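PDB 3LP5: putative cell surface hydrolase from Lactobacillus plantarum, which is probably an alpha/beta-fold hydrolase acting at the bacterial cell surface, although its substrate is not established. Local coordinates for residues Y138-F152 with P184-Q196. Numbering follows the deposited sequence.
Sequences YNMESTSTTAKTSMF and PYNSVNYGKYIFQ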
loop_
_atom_site.group_PDB
_atom_site.type_symbol
_atom_site.label_atom_id
_atom_site.label_comp_id
_atom_site.label_asym_id
_atom_site.label_seq_id
_atom_site.Cartn_x
_atom_site.Cartn_y
_atom_site.Cartn_z
ATOM N N TYR A 138 6.614 -4.758 -8.803
ATOM C CA TYR A 138 5.736 -4.742 -9.990
ATOM C C TYR A 138 6.124 -5.715 -11.099
ATOM O O TYR A 138 5.266 -6.069 -11.887
ATOM C CB TYR A 138 5.616 -3.316 -10.533
ATOM C CG TYR A 138 4.862 -2.403 -9.549
ATOM C CD1 TYR A 138 3.473 -2.433 -9.492
ATOM C CD2 TYR A 138 5.550 -1.550 -8.685
ATOM C CE1 TYR A 138 2.766 -1.628 -8.580
ATOM C CE2 TYR A 138 4.839 -0.666 -7.783
ATOM C CZ TYR A 138 3.463 -0.781 -7.713
ATOM O OH TYR A 138 2.760 0.043 -6.820
ATOM N N ASN A 139 7.412 -6.097 -11.164
ATOM C CA ASN A 139 7.880 -7.095 -12.052
ATOM C C ASN A 139 8.401 -8.329 -11.299
ATOM O O ASN A 139 9.305 -9.007 -11.767
ATOM C CB ASN A 139 8.974 -6.551 -12.994
ATOM C CG ASN A 139 9.065 -7.361 -14.261
ATOM O OD1 ASN A 139 8.043 -7.854 -14.760
ATOM N ND2 ASN A 139 10.259 -7.472 -14.821
ATOM N N MET A 140 7.823 -8.595 -10.141
ATOM C CA MET A 140 8.122 -9.817 -9.369
ATOM C C MET A 140 9.610 -9.859 -9.021
ATOM O O MET A 140 10.161 -8.830 -8.578
ATOM C CB MET A 140 7.613 -11.078 -10.103
ATOM C CG MET A 140 6.087 -11.225 -10.113
ATOM S SD MET A 140 5.050 -11.612 -8.576
ATOM C CE MET A 140 5.013 -10.111 -7.730
ATOM N N GLU A 141 10.259 -11.004 -9.218
ATOM C CA GLU A 141 11.623 -11.199 -8.734
ATOM C C GLU A 141 12.646 -10.893 -9.873
ATOM O O GLU A 141 13.852 -10.946 -9.650
ATOM C CB GLU A 141 11.810 -12.649 -8.249
ATOM C CG GLU A 141 12.053 -13.596 -9.464
ATOM C CD GLU A 141 12.225 -15.096 -9.112
ATOM O OE1 GLU A 141 13.170 -15.745 -9.686
ATOM O OE2 GLU A 141 11.413 -15.624 -8.276
ATOM N N SER A 142 12.170 -10.589 -11.093
ATOM C CA SER A 142 13.068 -10.216 -12.179
ATOM C C SER A 142 14.005 -9.030 -11.884
ATOM O O SER A 142 13.576 -8.004 -11.346
ATOM C CB SER A 142 12.280 -9.931 -13.475
ATOM O OG SER A 142 13.178 -9.463 -14.511
ATOM N N THR A 143 15.261 -9.152 -12.315
ATOM C CA THR A 143 16.205 -8.030 -12.297
ATOM C C THR A 143 16.285 -7.359 -13.671
ATOM O O THR A 143 17.129 -6.495 -13.897
ATOM C CB THR A 143 17.607 -8.453 -11.848
ATOM O OG1 THR A 143 18.061 -9.503 -12.702
ATOM C CG2 THR A 143 17.580 -9.005 -10.407
ATOM N N SER A 144 15.383 -7.715 -14.581
ATOM C CA SER A 144 15.456 -7.247 -15.975
ATOM C C SER A 144 14.983 -5.786 -16.109
ATOM O O SER A 144 14.218 -5.320 -15.277
ATOM C CB SER A 144 14.560 -8.136 -16.842
ATOM O OG SER A 144 14.668 -7.768 -18.195
ATOM N N THR A 145 15.397 -5.070 -17.158
ATOM C CA THR A 145 14.764 -3.767 -17.442
ATOM C C THR A 145 13.877 -3.883 -18.696
ATOM O O THR A 145 13.261 -2.903 -19.125
ATOM C CB THR A 145 15.782 -2.656 -17.646
ATOM O OG1 THR A 145 16.598 -2.976 -18.801
ATOM C CG2 THR A 145 16.681 -2.548 -16.403
ATOM N N THR A 146 13.813 -5.057 -19.309
ATOM C CA THR A 146 13.023 -5.165 -20.530
ATOM C C THR A 146 12.042 -6.351 -20.467
ATOM O O THR A 146 11.092 -6.343 -21.194
ATOM C CB THR A 146 13.874 -5.378 -21.821
ATOM O OG1 THR A 146 14.620 -6.575 -21.659
ATOM C CG2 THR A 146 14.814 -4.228 -22.172
ATOM N N ALA A 147 12.315 -7.395 -19.695
ATOM C CA ALA A 147 11.430 -8.574 -19.709
ATOM C C ALA A 147 10.179 -8.351 -18.850
ATOM O O ALA A 147 10.220 -7.686 -17.839
ATOM C CB ALA A 147 12.196 -9.892 -19.302
ATOM N N LYS A 148 9.034 -8.814 -19.302
ATOM C CA LYS A 148 7.806 -8.517 -18.551
ATOM C C LYS A 148 7.336 -9.815 -17.946
ATOM O O LYS A 148 7.049 -10.775 -18.677
ATOM C CB LYS A 148 6.708 -7.971 -19.449
ATOM C CG LYS A 148 6.991 -6.569 -20.054
ATOM C CD LYS A 148 5.947 -6.202 -21.142
ATOM C CE LYS A 148 6.332 -6.805 -22.536
ATOM N NZ LYS A 148 5.172 -6.854 -23.508
ATOM N N THR A 149 7.301 -9.872 -16.623
ATOM C CA THR A 149 6.696 -11.021 -15.976
ATOM C C THR A 149 5.186 -11.057 -16.245
ATOM O O THR A 149 4.540 -10.071 -16.647
ATOM C CB THR A 149 6.962 -11.048 -14.451
ATOM O OG1 THR A 149 6.413 -9.866 -13.853
ATOM C CG2 THR A 149 8.456 -11.145 -14.156
ATOM N N SER A 150 4.630 -12.240 -16.026
ATOM C CA SER A 150 3.213 -12.483 -16.158
ATOM C C SER A 150 2.436 -11.544 -15.208
ATOM O O SER A 150 1.404 -10.979 -15.602
ATOM C CB SER A 150 2.924 -13.954 -15.818
ATOM O OG SER A 150 1.609 -14.232 -16.239
ATOM N N MET A 151 2.936 -11.408 -13.971
ATOM C CA MET A 151 2.393 -10.454 -12.993
ATOM C C MET A 151 2.330 -9.052 -13.572
ATOM O O MET A 151 1.273 -8.447 -13.599
ATOM C CB MET A 151 3.193 -10.455 -11.649
ATOM C CG MET A 151 2.659 -9.482 -10.540
ATOM S SD MET A 151 1.214 -10.214 -9.685
ATOM C CE MET A 151 -0.185 -9.686 -10.645
ATOM N N PHE A 152 3.454 -8.539 -14.053
ATOM C CA PHE A 152 3.433 -7.183 -14.560
ATOM C C PHE A 152 2.497 -7.084 -15.798
ATOM O O PHE A 152 1.819 -6.090 -15.974
ATOM C CB PHE A 152 4.829 -6.777 -15.021
ATOM C CG PHE A 152 4.852 -5.411 -15.683
ATOM C CD1 PHE A 152 4.702 -4.255 -14.923
ATOM C CD2 PHE A 152 4.937 -5.305 -17.070
ATOM C CE1 PHE A 152 4.710 -2.988 -15.519
ATOM C CE2 PHE A 152 4.923 -4.051 -17.679
ATOM C CZ PHE A 152 4.805 -2.879 -16.882
ATOM N N PRO A 184 14.252 -6.546 -6.219
ATOM C CA PRO A 184 15.208 -5.666 -6.892
ATOM C C PRO A 184 14.600 -4.343 -7.262
ATOM O O PRO A 184 13.395 -4.252 -7.613
ATOM C CB PRO A 184 15.604 -6.431 -8.145
ATOM C CG PRO A 184 14.757 -7.549 -8.238
ATOM C CD PRO A 184 13.930 -7.737 -7.016
ATOM N N TYR A 185 15.437 -3.327 -7.191
ATOM C CA TYR A 185 15.065 -2.001 -7.609
ATOM C C TYR A 185 14.461 -2.004 -9.024
ATOM O O TYR A 185 13.464 -1.347 -9.248
ATOM C CB TYR A 185 16.258 -1.040 -7.517
ATOM C CG TYR A 185 15.898 0.238 -8.190
ATOM C CD1 TYR A 185 14.993 1.118 -7.584
ATOM C CD2 TYR A 185 16.338 0.508 -9.495
ATOM C CE1 TYR A 185 14.611 2.314 -8.207
ATOM C CE2 TYR A 185 15.926 1.688 -10.158
ATOM C CZ TYR A 185 15.070 2.585 -9.494
ATOM O OH TYR A 185 14.649 3.735 -10.094
ATOM N N ASN A 186 15.029 -2.776 -9.960
ATOM C CA ASN A 186 14.510 -2.835 -11.354
ATOM C C ASN A 186 13.072 -3.302 -11.438
ATOM O O ASN A 186 12.318 -2.828 -12.284
ATOM C CB ASN A 186 15.394 -3.695 -12.278
ATOM C CG ASN A 186 16.744 -3.031 -12.582
ATOM O OD1 ASN A 186 16.933 -1.857 -12.321
ATOM N ND2 ASN A 186 17.666 -3.778 -13.125
ATOM N N SER A 187 12.662 -4.192 -10.543
ATOM C CA SER A 187 11.259 -4.640 -10.483
ATOM C C SER A 187 10.311 -3.560 -9.865
ATOM O O SER A 187 9.298 -3.241 -10.426
ATOM C CB SER A 187 11.199 -5.967 -9.683
ATOM O OG SER A 187 9.851 -6.345 -9.413
ATOM N N VAL A 188 10.669 -2.974 -8.727
ATOM C CA VAL A 188 9.865 -1.885 -8.115
ATOM C C VAL A 188 9.677 -0.756 -9.118
ATOM O O VAL A 188 8.618 -0.172 -9.182
ATOM C CB VAL A 188 10.544 -1.353 -6.858
ATOM C CG1 VAL A 188 9.685 -0.235 -6.171
ATOM C CG2 VAL A 188 10.735 -2.502 -5.889
ATOM N N ASN A 189 10.709 -0.485 -9.915
ATOM C CA ASN A 189 10.679 0.606 -10.868
ATOM C C ASN A 189 9.651 0.419 -12.013
ATOM O O ASN A 189 9.273 1.389 -12.631
ATOM C CB ASN A 189 12.077 0.802 -11.461
ATOM C CG ASN A 189 12.222 2.144 -12.154
ATOM O OD1 ASN A 189 11.849 3.195 -11.612
ATOM N ND2 ASN A 189 12.731 2.120 -13.369
ATOM N N TYR A 190 9.183 -0.804 -12.260
ATOM C CA TYR A 190 8.139 -1.023 -13.286
ATOM C C TYR A 190 6.789 -0.364 -12.896
ATOM O O TYR A 190 5.895 -0.167 -13.721
ATOM C CB TYR A 190 7.942 -2.527 -13.551
ATOM C CG TYR A 190 8.913 -3.145 -14.531
ATOM C CD1 TYR A 190 10.278 -3.109 -14.299
ATOM C CD2 TYR A 190 8.439 -3.902 -15.642
ATOM C CE1 TYR A 190 11.177 -3.732 -15.218
ATOM C CE2 TYR A 190 9.307 -4.527 -16.524
ATOM C CZ TYR A 190 10.673 -4.440 -16.309
ATOM O OH TYR A 190 11.534 -5.108 -17.176
ATOM N N GLY A 191 6.681 0.010 -11.631
ATOM C CA GLY A 191 5.533 0.817 -11.106
ATOM C C GLY A 191 5.212 2.014 -12.014
ATOM O O GLY A 191 4.019 2.271 -12.306
ATOM N N LYS A 192 6.238 2.728 -12.483
ATOM C CA LYS A 192 6.001 3.937 -13.269
ATOM C C LYS A 192 5.294 3.648 -14.601
ATOM O O LYS A 192 4.536 4.490 -15.098
ATOM C CB LYS A 192 7.295 4.675 -13.508
ATOM C CG LYS A 192 8.124 3.981 -14.562
ATOM C CD LYS A 192 9.639 4.412 -14.665
ATOM C CE LYS A 192 9.892 5.835 -14.306
ATOM N NZ LYS A 192 11.214 6.307 -14.938
ATOM N N TYR A 193 5.489 2.457 -15.187
ATOM C CA TYR A 193 4.767 2.098 -16.426
ATOM C C TYR A 193 3.274 1.878 -16.231
ATOM O O TYR A 193 2.485 2.084 -17.159
ATOM C CB TYR A 193 5.376 0.833 -17.112
ATOM C CG TYR A 193 6.865 0.915 -17.275
ATOM C CD1 TYR A 193 7.445 1.987 -17.947
ATOM C CD2 TYR A 193 7.694 -0.051 -16.710
ATOM C CE1 TYR A 193 8.815 2.093 -18.069
ATOM C CE2 TYR A 193 9.067 0.029 -16.852
ATOM C CZ TYR A 193 9.617 1.113 -17.525
ATOM O OH TYR A 193 10.986 1.227 -17.653
ATOM N N ILE A 194 2.900 1.455 -15.050
ATOM C CA ILE A 194 1.509 1.282 -14.674
ATOM C C ILE A 194 0.875 2.653 -14.401
ATOM O O ILE A 194 -0.182 2.988 -14.926
ATOM C CB ILE A 194 1.407 0.367 -13.470
ATOM C CG1 ILE A 194 1.750 -1.068 -13.904
ATOM C CG2 ILE A 194 -0.074 0.275 -12.964
ATOM C CD1 ILE A 194 2.422 -1.888 -12.803
ATOM N N PHE A 195 1.550 3.487 -13.642
ATOM C CA PHE A 195 0.900 4.674 -13.073
ATOM C C PHE A 195 1.029 5.957 -13.894
ATOM O O PHE A 195 0.063 6.699 -13.931
ATOM C CB PHE A 195 1.370 4.901 -11.644
ATOM C CG PHE A 195 0.898 3.822 -10.702
ATOM C CD1 PHE A 195 -0.454 3.665 -10.432
ATOM C CD2 PHE A 195 1.793 2.963 -10.102
ATOM C CE1 PHE A 195 -0.903 2.664 -9.552
ATOM C CE2 PHE A 195 1.348 1.967 -9.220
ATOM C CZ PHE A 195 -0.010 1.837 -8.953
ATOM N N GLN A 196 2.164 6.207 -14.573
ATOM C CA GLN A 196 2.396 7.540 -15.112
ATOM C C GLN A 196 1.353 7.741 -16.235
ATOM O O GLN A 196 1.106 6.853 -17.074
ATOM C CB GLN A 196 3.824 7.738 -15.712
ATOM C CG GLN A 196 4.980 7.663 -14.723
ATOM C CD GLN A 196 6.409 7.895 -15.368
ATOM O OE1 GLN A 196 6.893 7.187 -16.375
ATOM N NE2 GLN A 196 7.088 8.864 -14.781
HETATM O O HOH W 1 12.684 -0.922 -17.098
#
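Tyr190 lies with one ring face against the side chain of Asn139, whose amide stacks over it with the planes only 12° apart and ND2 3.4 Å from Tyr190 CZ. The tyrosine's edge, led by CD2, points at the centre of the Phe152 face in a T-shaped pair with centroids 5.1 Å apart. Gly191, lacking a side chain, brings CA to 3.7 Å from the Tyr138 ring centroid, where a CB would clash. Ser187 suits its place because one small hydroxyl both gives and takes a proton: chi1 of 171° swings OG toward the Asn139-Ser142 turn, where it donates to Met140 O at 2.6 Å and accepts weakly from Asn139 N. The Asn186 amide supplies an N-H for a backbone carbonyl, ND2 hydrogen-bonding Thr143 O at 2.9 Å. Three bonds fix the stacked amide's rotation: Thr149 N meets OD1 on a lone pair, Thr149 OG1 comes from above the carbonyl plane, and ND2 donates to Ala147 O. With an alanine here, Thr149 and Ala147 would probably lose these partners and Tyr190 part of its cover. In this alpha/beta-hydrolase fold, the contact joins the loop between strand 127-134 and helix 150-157, N-capped by Thr149, to two short helices before strand 201-206, while Tyr138 reaches helix 107-118, its hydroxyl bonded to Thr133.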